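Local coordinates for protein transcriptional regulator (PDB 3F0C) that probably binds DNA through an N-terminal helix-turn-helix domain and regulates transcription, as a member of the TetR family, at residues A[14-19]-A[39-44]; A[18-23]-A[60-65]. One frame throughout, in Å; residues are numbered along the deposited sequence.

Contact 1. Residues A[14-19]-A[39-44]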
ATOM      1  N   GLU A  14      10.415  -7.585  32.340  1.00 36.15           N
ATOM      2  CA  GLU A  14       9.011  -7.491  32.027  1.00 36.29           C
ATOM      3  C   GLU A  14       8.452  -6.193  32.588  1.00 35.48           C
ATOM      4  O   GLU A  14       7.749  -5.498  31.902  1.00 35.09           O
ATOM      5  CB  GLU A  14       8.262  -8.696  32.601  1.00 36.93           C
ATOM      6  CG  GLU A  14       8.602 -10.110  31.996  1.00 39.83           C
ATOM      7  CD  GLU A  14      10.111 -10.360  31.705  1.00 44.91           C
ATOM      8  OE1 GLU A  14      10.823 -11.183  32.411  1.00 44.93           O
ATOM      9  OE2 GLU A  14      10.568  -9.701  30.732  1.00 48.03           O
ATOM     10  N   LEU A  15       8.792  -5.848  33.821  1.00 35.16           N
ATOM     11  CA  LEU A  15       8.466  -4.527  34.340  1.00 35.33           C
ATOM     12  C   LEU A  15       8.985  -3.425  33.461  1.00 35.81           C
ATOM     13  O   LEU A  15       8.287  -2.482  33.189  1.00 36.32           O
ATOM     14  CB  LEU A  15       9.051  -4.274  35.719  1.00 35.21           C
ATOM     15  CG  LEU A  15       8.160  -4.744  36.852  1.00 35.71           C
ATOM     16  CD1 LEU A  15       8.449  -6.222  37.160  1.00 36.33           C
ATOM     17  CD2 LEU A  15       8.366  -3.853  38.051  1.00 34.78           C
ATOM     18  N   ILE A  16      10.229  -3.501  33.037  1.00 36.27           N
ATOM     19  CA  ILE A  16      10.760  -2.397  32.275  1.00 36.48           C
ATOM     20  C   ILE A  16      10.011  -2.310  30.941  1.00 36.60           C
ATOM     21  O   ILE A  16       9.586  -1.215  30.504  1.00 36.99           O
ATOM     22  CB  ILE A  16      12.246  -2.526  32.046  1.00 36.61           C
ATOM     23  CG1 ILE A  16      12.978  -2.555  33.385  1.00 36.85           C
ATOM     24  CG2 ILE A  16      12.725  -1.337  31.231  1.00 36.66           C
ATOM     25  CD1 ILE A  16      14.399  -3.054  33.295  1.00 36.38           C
ATOM     26  N   ILE A  17       9.813  -3.457  30.311  1.00 36.16           N
ATOM     27  CA  ILE A  17       9.041  -3.485  29.098  1.00 36.51           C
ATOM     28  C   ILE A  17       7.615  -2.856  29.276  1.00 37.09           C
ATOM     29  O   ILE A  17       7.121  -2.094  28.413  1.00 37.26           O
ATOM     30  CB  ILE A  17       8.938  -4.912  28.551  1.00 36.37           C
ATOM     31  CG1 ILE A  17      10.241  -5.327  27.822  1.00 36.66           C
ATOM     32  CG2 ILE A  17       7.772  -5.017  27.593  1.00 35.89           C
ATOM     33  CD1 ILE A  17      11.199  -6.171  28.636  1.00 35.44           C
ATOM     34  N   ASN A  18       6.947  -3.161  30.378  1.00 36.98           N
ATOM     35  CA  ASN A  18       5.564  -2.710  30.529  1.00 37.48           C
ATOM     36  C   ASN A  18       5.465  -1.170  30.732  1.00 37.29           C
ATOM     37  O   ASN A  18       4.634  -0.469  30.101  1.00 37.27           O
ATOM     38  CB  ASN A  18       4.892  -3.488  31.664  1.00 37.71           C
ATOM     39  CG  ASN A  18       4.685  -4.969  31.311  1.00 39.95           C
ATOM     40  OD1 ASN A  18       5.339  -5.529  30.408  1.00 43.55           O
ATOM     41  ND2 ASN A  18       3.759  -5.605  32.014  1.00 43.01           N
ATOM     42  N   ALA A  19       6.338  -0.688  31.617  1.00 36.27           N
ATOM     43  CA  ALA A  19       6.562   0.687  31.870  1.00 35.23           C
ATOM     44  C   ALA A  19       6.705   1.337  30.520  1.00 35.34           C
ATOM     45  O   ALA A  19       5.928   2.216  30.144  1.00 35.24           O
ATOM     46  CB  ALA A  19       7.840   0.825  32.694  1.00 34.22           C
ATOM     47  N   SER A  39      12.494   6.144  36.392  1.00 29.17           N
ATOM     48  CA  SER A  39      11.571   6.610  37.443  1.00 29.75           C
ATOM     49  C   SER A  39      10.406   5.639  37.648  1.00 29.83           C
ATOM     50  O   SER A  39      10.058   5.299  38.779  1.00 29.47           O
ATOM     51  CB  SER A  39      10.991   7.999  37.111  1.00 29.81           C
ATOM     52  OG  SER A  39      11.897   9.033  37.456  1.00 30.94           O
ATOM     53  N   ASP A  40       9.809   5.205  36.540  1.00 30.11           N
ATOM     54  CA  ASP A  40       8.538   4.476  36.577  1.00 30.13           C
ATOM     55  C   ASP A  40       8.708   3.159  37.309  1.00 29.88           C
ATOM     56  O   ASP A  40       7.976   2.851  38.243  1.00 29.76           O
ATOM     57  CB  ASP A  40       8.009   4.254  35.156  1.00 30.18           C
ATOM     58  CG  ASP A  40       7.621   5.568  34.457  1.00 31.02           C
ATOM     59  OD1 ASP A  40       8.136   6.633  34.893  1.00 32.34           O
ATOM     60  OD2 ASP A  40       6.799   5.532  33.491  1.00 29.55           O
ATOM     61  N   VAL A  41       9.714   2.404  36.893  1.00 29.76           N
ATOM     62  CA  VAL A  41      10.060   1.150  37.532  1.00 29.41           C
ATOM     63  C   VAL A  41      10.777   1.363  38.887  1.00 29.65           C
ATOM     64  O   VAL A  41      11.007   0.418  39.626  1.00 29.72           O
ATOM     65  CB  VAL A  41      10.937   0.287  36.583  1.00 29.53           C
ATOM     66  CG1 VAL A  41      10.102  -0.340  35.455  1.00 29.13           C
ATOM     67  CG2 VAL A  41      12.085   1.107  35.995  1.00 29.25           C
ATOM     68  N   GLY A  42      11.128   2.596  39.230  1.00 29.92           N
ATOM     69  CA  GLY A  42      11.829   2.861  40.487  1.00 29.91           C
ATOM     70  C   GLY A  42      13.276   2.402  40.473  1.00 30.07           C
ATOM     71  O   GLY A  42      13.732   1.757  41.402  1.00 30.42           O
HETATM   72  N   MSE A  43      13.986   2.733  39.409  1.00 30.31           N
HETATM   73  CA  MSE A  43      15.377   2.371  39.293  1.00 30.55           C
HETATM   74  C   MSE A  43      16.186   3.598  38.997  1.00 30.93           C
HETATM   75  O   MSE A  43      15.795   4.700  39.329  1.00 31.55           O
HETATM   76  CB  MSE A  43      15.587   1.400  38.150  1.00 30.34           C
HETATM   77  CG  MSE A  43      14.817   0.140  38.245  1.00 30.44           C
HETATM   78 SE   MSE A  43      15.412  -0.917  36.790  0.60 33.24          SE
HETATM   79  CE  MSE A  43      16.740   0.282  36.107  1.00 32.15           C
ATOM     80  N   GLY A  44      17.321   3.397  38.352  1.00 30.93           N
ATOM     81  CA  GLY A  44      18.179   4.488  37.958  1.00 30.96           C
ATOM     82  C   GLY A  44      18.791   4.135  36.634  1.00 30.97           C
ATOM     83  O   GLY A  44      19.218   3.013  36.426  1.00 30.78           O
TER
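Val41 drives one methyl, CG1, into the surface of helix 12-27, where it meets Leu15, Ile16 and Ala19 together. The methyl lies 3.8 Å from Ala19 CB and the same distance from the backbone CA of Ile16, while Leu15 O is 3.6 Å from Val41 CG1. With chi1 at -75°, CG1 stands anti to the carbonyl carbon of Val41, and this branch, not CG2, makes all the valine's contacts with 14-19. Ile16 runs across the valine at about a right angle, its CG1 4.2 Å from Val41 CG1, and continues past it so that Ile16 CD1 reaches the selenium of selenomethionine Met43, also at 4.2 Å. Around these apolar groups the packing is close, and no hydrogen bond joins the two segments.

The margins are looser. Of the Leu15 side chain only CB comes near, 4.1 Å from Val41 CG1, and Leu15 as a whole is exposed. On the other margin Asp40 brings only its CB against Ala19 CB, while its carboxylate turns to a salt bridge with Arg23 farther along helix 12-27. Gly42, with positive phi, closes helix 34-41 in a Schellman motif and leads the chain out to Met43.

Here helices 12-27 and 34-41 of a TetR-type DNA-binding domain pack together, and 39-44 takes in the end of helix 34-41 and the turn that, as in other TetR regulators, probably leads to the recognition helix, 45-51. Ile16 and Met43 both rest on Leu48 of helix 45-51, and Ile16 extends to Leu58 of helix 55-78.

Contact 2. Residues A[18-23]-A[60-65]. With SO4 (sulfate ion), chain B.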
ATOM      1  N   ASN A  18       6.947  -3.161  30.378  1.00 36.98           N
ATOM      2  CA  ASN A  18       5.564  -2.710  30.529  1.00 37.48           C
ATOM      3  C   ASN A  18       5.465  -1.170  30.732  1.00 37.29           C
ATOM      4  O   ASN A  18       4.634  -0.469  30.101  1.00 37.27           O
ATOM      5  CB  ASN A  18       4.892  -3.488  31.664  1.00 37.71           C
ATOM      6  CG  ASN A  18       4.685  -4.969  31.311  1.00 39.95           C
ATOM      7  OD1 ASN A  18       5.339  -5.529  30.408  1.00 43.55           O
ATOM      8  ND2 ASN A  18       3.759  -5.605  32.014  1.00 43.01           N
ATOM      9  N   ALA A  19       6.338  -0.688  31.617  1.00 36.27           N
ATOM     10  CA  ALA A  19       6.562   0.687  31.870  1.00 35.23           C
ATOM     11  C   ALA A  19       6.705   1.337  30.520  1.00 35.34           C
ATOM     12  O   ALA A  19       5.928   2.216  30.144  1.00 35.24           O
ATOM     13  CB  ALA A  19       7.840   0.825  32.694  1.00 34.22           C
ATOM     14  N   ALA A  20       7.701   0.868  29.779  1.00 36.12           N
ATOM     15  CA  ALA A  20       8.031   1.425  28.464  1.00 36.27           C
ATOM     16  C   ALA A  20       6.801   1.460  27.564  1.00 36.05           C
ATOM     17  O   ALA A  20       6.525   2.461  26.972  1.00 35.94           O
ATOM     18  CB  ALA A  20       9.148   0.603  27.817  1.00 35.50           C
ATOM     19  N   GLN A  21       6.077   0.353  27.493  1.00 36.44           N
ATOM     20  CA  GLN A  21       4.895   0.225  26.658  1.00 37.04           C
ATOM     21  C   GLN A  21       3.909   1.354  26.893  1.00 37.22           C
ATOM     22  O   GLN A  21       3.419   1.989  25.971  1.00 36.57           O
ATOM     23  CB  GLN A  21       4.215  -1.114  26.960  1.00 37.31           C
ATOM     24  CG  GLN A  21       2.927  -1.337  26.197  1.00 37.57           C
ATOM     25  CD  GLN A  21       2.642  -2.802  25.913  1.00 40.06           C
ATOM     26  OE1 GLN A  21       3.221  -3.707  26.517  1.00 44.23           O
ATOM     27  NE2 GLN A  21       1.753  -3.044  24.970  1.00 41.84           N
ATOM     28  N   LYS A  22       3.626   1.592  28.152  1.00 37.74           N
ATOM     29  CA  LYS A  22       2.708   2.629  28.513  1.00 38.32           C
ATOM     30  C   LYS A  22       3.225   3.984  28.123  1.00 38.78           C
ATOM     31  O   LYS A  22       2.474   4.802  27.607  1.00 39.06           O
ATOM     32  CB  LYS A  22       2.455   2.606  30.007  1.00 38.44           C
ATOM     33  CG  LYS A  22       1.772   1.332  30.445  1.00 39.95           C
ATOM     34  CD  LYS A  22       1.398   1.323  31.923  1.00 42.36           C
ATOM     35  CE  LYS A  22       0.578   0.031  32.239  1.00 45.21           C
ATOM     36  NZ  LYS A  22      -0.073  -0.084  33.615  1.00 47.60           N
ATOM     37  N   ARG A  23       4.489   4.252  28.405  1.00 39.50           N
ATOM     38  CA  ARG A  23       5.050   5.573  28.075  1.00 40.37           C
ATOM     39  C   ARG A  23       4.912   5.838  26.621  1.00 40.30           C
ATOM     40  O   ARG A  23       4.513   6.921  26.210  1.00 41.27           O
ATOM     41  CB  ARG A  23       6.546   5.661  28.320  1.00 40.73           C
ATOM     42  CG  ARG A  23       6.936   5.829  29.739  1.00 42.16           C
ATOM     43  CD  ARG A  23       7.133   7.269  30.109  1.00 42.42           C
ATOM     44  NE  ARG A  23       6.821   7.415  31.518  1.00 41.72           N
ATOM     45  CZ  ARG A  23       6.454   8.543  32.076  1.00 40.05           C
ATOM     46  NH1 ARG A  23       6.170   8.554  33.368  1.00 39.60           N
ATOM     47  NH2 ARG A  23       6.383   9.650  31.339  1.00 39.83           N
ATOM     48  N   GLU A  60      12.148  -1.717  20.564  1.00 33.40           N
ATOM     49  CA  GLU A  60      11.955  -3.004  19.895  1.00 34.34           C
ATOM     50  C   GLU A  60      11.334  -4.087  20.822  1.00 33.44           C
ATOM     51  O   GLU A  60      10.582  -4.979  20.355  1.00 33.01           O
ATOM     52  CB  GLU A  60      13.267  -3.602  19.370  1.00 35.81           C
ATOM     53  CG  GLU A  60      14.216  -2.737  18.514  1.00 39.74           C
ATOM     54  CD  GLU A  60      15.454  -3.558  18.014  1.00 45.53           C
ATOM     55  OE1 GLU A  60      16.133  -4.255  18.836  1.00 47.18           O
ATOM     56  OE2 GLU A  60      15.748  -3.503  16.789  1.00 49.59           O
ATOM     57  N   ALA A  61      11.702  -4.056  22.110  1.00 31.99           N
ATOM     58  CA  ALA A  61      11.220  -5.067  23.037  1.00 31.04           C
ATOM     59  C   ALA A  61       9.745  -4.842  23.083  1.00 31.02           C
ATOM     60  O   ALA A  61       8.964  -5.759  22.909  1.00 31.90           O
ATOM     61  CB  ALA A  61      11.844  -4.906  24.414  1.00 30.38           C
ATOM     62  N   VAL A  62       9.350  -3.590  23.260  1.00 30.66           N
ATOM     63  CA  VAL A  62       7.948  -3.277  23.292  1.00 30.46           C
ATOM     64  C   VAL A  62       7.222  -3.693  22.015  1.00 30.95           C
ATOM     65  O   VAL A  62       6.070  -4.099  22.109  1.00 31.29           O
ATOM     66  CB  VAL A  62       7.676  -1.790  23.526  1.00 30.32           C
ATOM     67  CG1 VAL A  62       6.158  -1.575  23.736  1.00 28.27           C
ATOM     68  CG2 VAL A  62       8.555  -1.242  24.691  1.00 29.60           C
ATOM     69  N   ILE A  63       7.862  -3.562  20.842  1.00 31.10           N
ATOM     70  CA  ILE A  63       7.232  -3.980  19.587  1.00 31.18           C
ATOM     71  C   ILE A  63       7.079  -5.461  19.644  1.00 32.06           C
ATOM     72  O   ILE A  63       6.008  -5.987  19.333  1.00 31.83           O
ATOM     73  CB  ILE A  63       8.049  -3.687  18.312  1.00 31.20           C
ATOM     74  CG1 ILE A  63       8.214  -2.192  18.098  1.00 31.18           C
ATOM     75  CG2 ILE A  63       7.374  -4.294  17.108  1.00 28.67           C
ATOM     76  CD1 ILE A  63       6.955  -1.431  18.245  1.00 32.71           C
ATOM     77  N   LYS A  64       8.146  -6.151  20.032  1.00 32.96           N
ATOM     78  CA  LYS A  64       8.049  -7.599  20.082  1.00 34.11           C
ATOM     79  C   LYS A  64       7.004  -8.041  21.125  1.00 33.76           C
ATOM     80  O   LYS A  64       6.259  -8.973  20.855  1.00 34.31           O
ATOM     81  CB  LYS A  64       9.397  -8.326  20.257  1.00 34.41           C
ATOM     82  CG  LYS A  64      10.267  -8.074  19.007  1.00 38.35           C
ATOM     83  CD  LYS A  64      11.688  -8.730  18.983  1.00 43.28           C
ATOM     84  CE  LYS A  64      12.505  -8.340  17.643  1.00 44.72           C
ATOM     85  NZ  LYS A  64      11.893  -8.822  16.310  1.00 45.36           N
ATOM     86  N   LYS A  65       6.866  -7.363  22.263  1.00 33.14           N
ATOM     87  CA  LYS A  65       5.834  -7.812  23.206  1.00 32.51           C
ATOM     88  C   LYS A  65       4.496  -7.731  22.526  1.00 32.80           C
ATOM     89  O   LYS A  65       3.674  -8.609  22.697  1.00 33.20           O
ATOM     90  CB  LYS A  65       5.774  -7.015  24.511  1.00 31.98           C
ATOM     91  CG  LYS A  65       4.635  -7.487  25.473  1.00 30.20           C
ATOM     92  CD  LYS A  65       4.556  -6.663  26.777  1.00 29.38           C
ATOM     93  CE  LYS A  65       3.174  -6.709  27.442  1.00 28.60           C
ATOM     94  NZ  LYS A  65       3.154  -6.219  28.858  1.00 27.25           N
TER
HETATM   95  S   SO4 B 217       4.777  11.837  33.953  0.90146.60           S
HETATM   96  O1  SO4 B 217       5.985  11.961  34.785  0.90146.99           O
HETATM   97  O2  SO4 B 217       3.922  12.992  34.224  0.90146.83           O
HETATM   98  O3  SO4 B 217       5.166  11.845  32.544  0.90145.50           O
HETATM   99  O4  SO4 B 217       4.024  10.610  34.249  0.90145.42           O
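Lys65 reaches from helix 55-78 across Gln21 to the side chain of Asn18, extended along its whole length. Its CG leaves CB anti to the backbone N (chi1 178°), which sends the chain out toward helix 12-27. CG lies at the limit of contact with the Gln21 amide oxygen; Lys65 CD is closer, 3.3 Å from Gln21 OE1, and Lys65 CE closer still, 3.1 Å from the same oxygen. The lysine methylenes and the glutamine side chain meet at about a right angle. At the tip, Lys65 NZ donates a hydrogen bond to Asn18 OD1 over 2.8 Å. The ammonium sits well above the plane of the asparagine amide, 60° out of it, and therefore does not approach along a lone pair.

Beside this polar end Val62 packs between the helices with both methyls. CG1 presses on the Gln21 backbone at CA, and Val62 CG2 lies 3.7 Å from Ala20 CB. The helices cross at a right angle, -90°, with their axes 9.3 Å apart, as helix 12-27 of the DNA-binding domain meets helix 55-78, the long helix that in TetR regulators leads from that domain into the ligand-binding core. Phe24 of helix 12-27 also packs on Val62. Shortened to an alanine, Lys65 would probably leave Asn18 OD1 without its ammonium partner and Gln21 OE1 without the methylenes that lie against it.

Away from helix 55-78, Arg23 offers the edge of its guanidinium to a sulfate, probably from the crystallisation liquor: Arg23 NH2 donates to sulfate O3 at 2.8 Å in a fairly straight bond, and NH1 to O4 at 3.1 Å.

Contacts 1 and 2 use successive, overlapping turns of helix 12-27, sharing Asn18 and Ala19, and their centres lie about 10 Å apart. One side of the helix receives 39-44, another receives 60-65. A salt bridge joins them directly, Asp40 OD2 to Arg23 NE at 2.7 Å, and Ile17 adds apolar contact, with CG2 3.7 Å from Lys65 CD and CG1 3.8 Å from Ala61 CB. The sulfate held by Arg23 in contact 2 lies about 6 Å, between nearest atoms, from the Asp40 side chain of contact 1. Helix 12-27 thus connects the helix preceding the predicted recognition helix with helix 55-78, which leads toward the body of the protein.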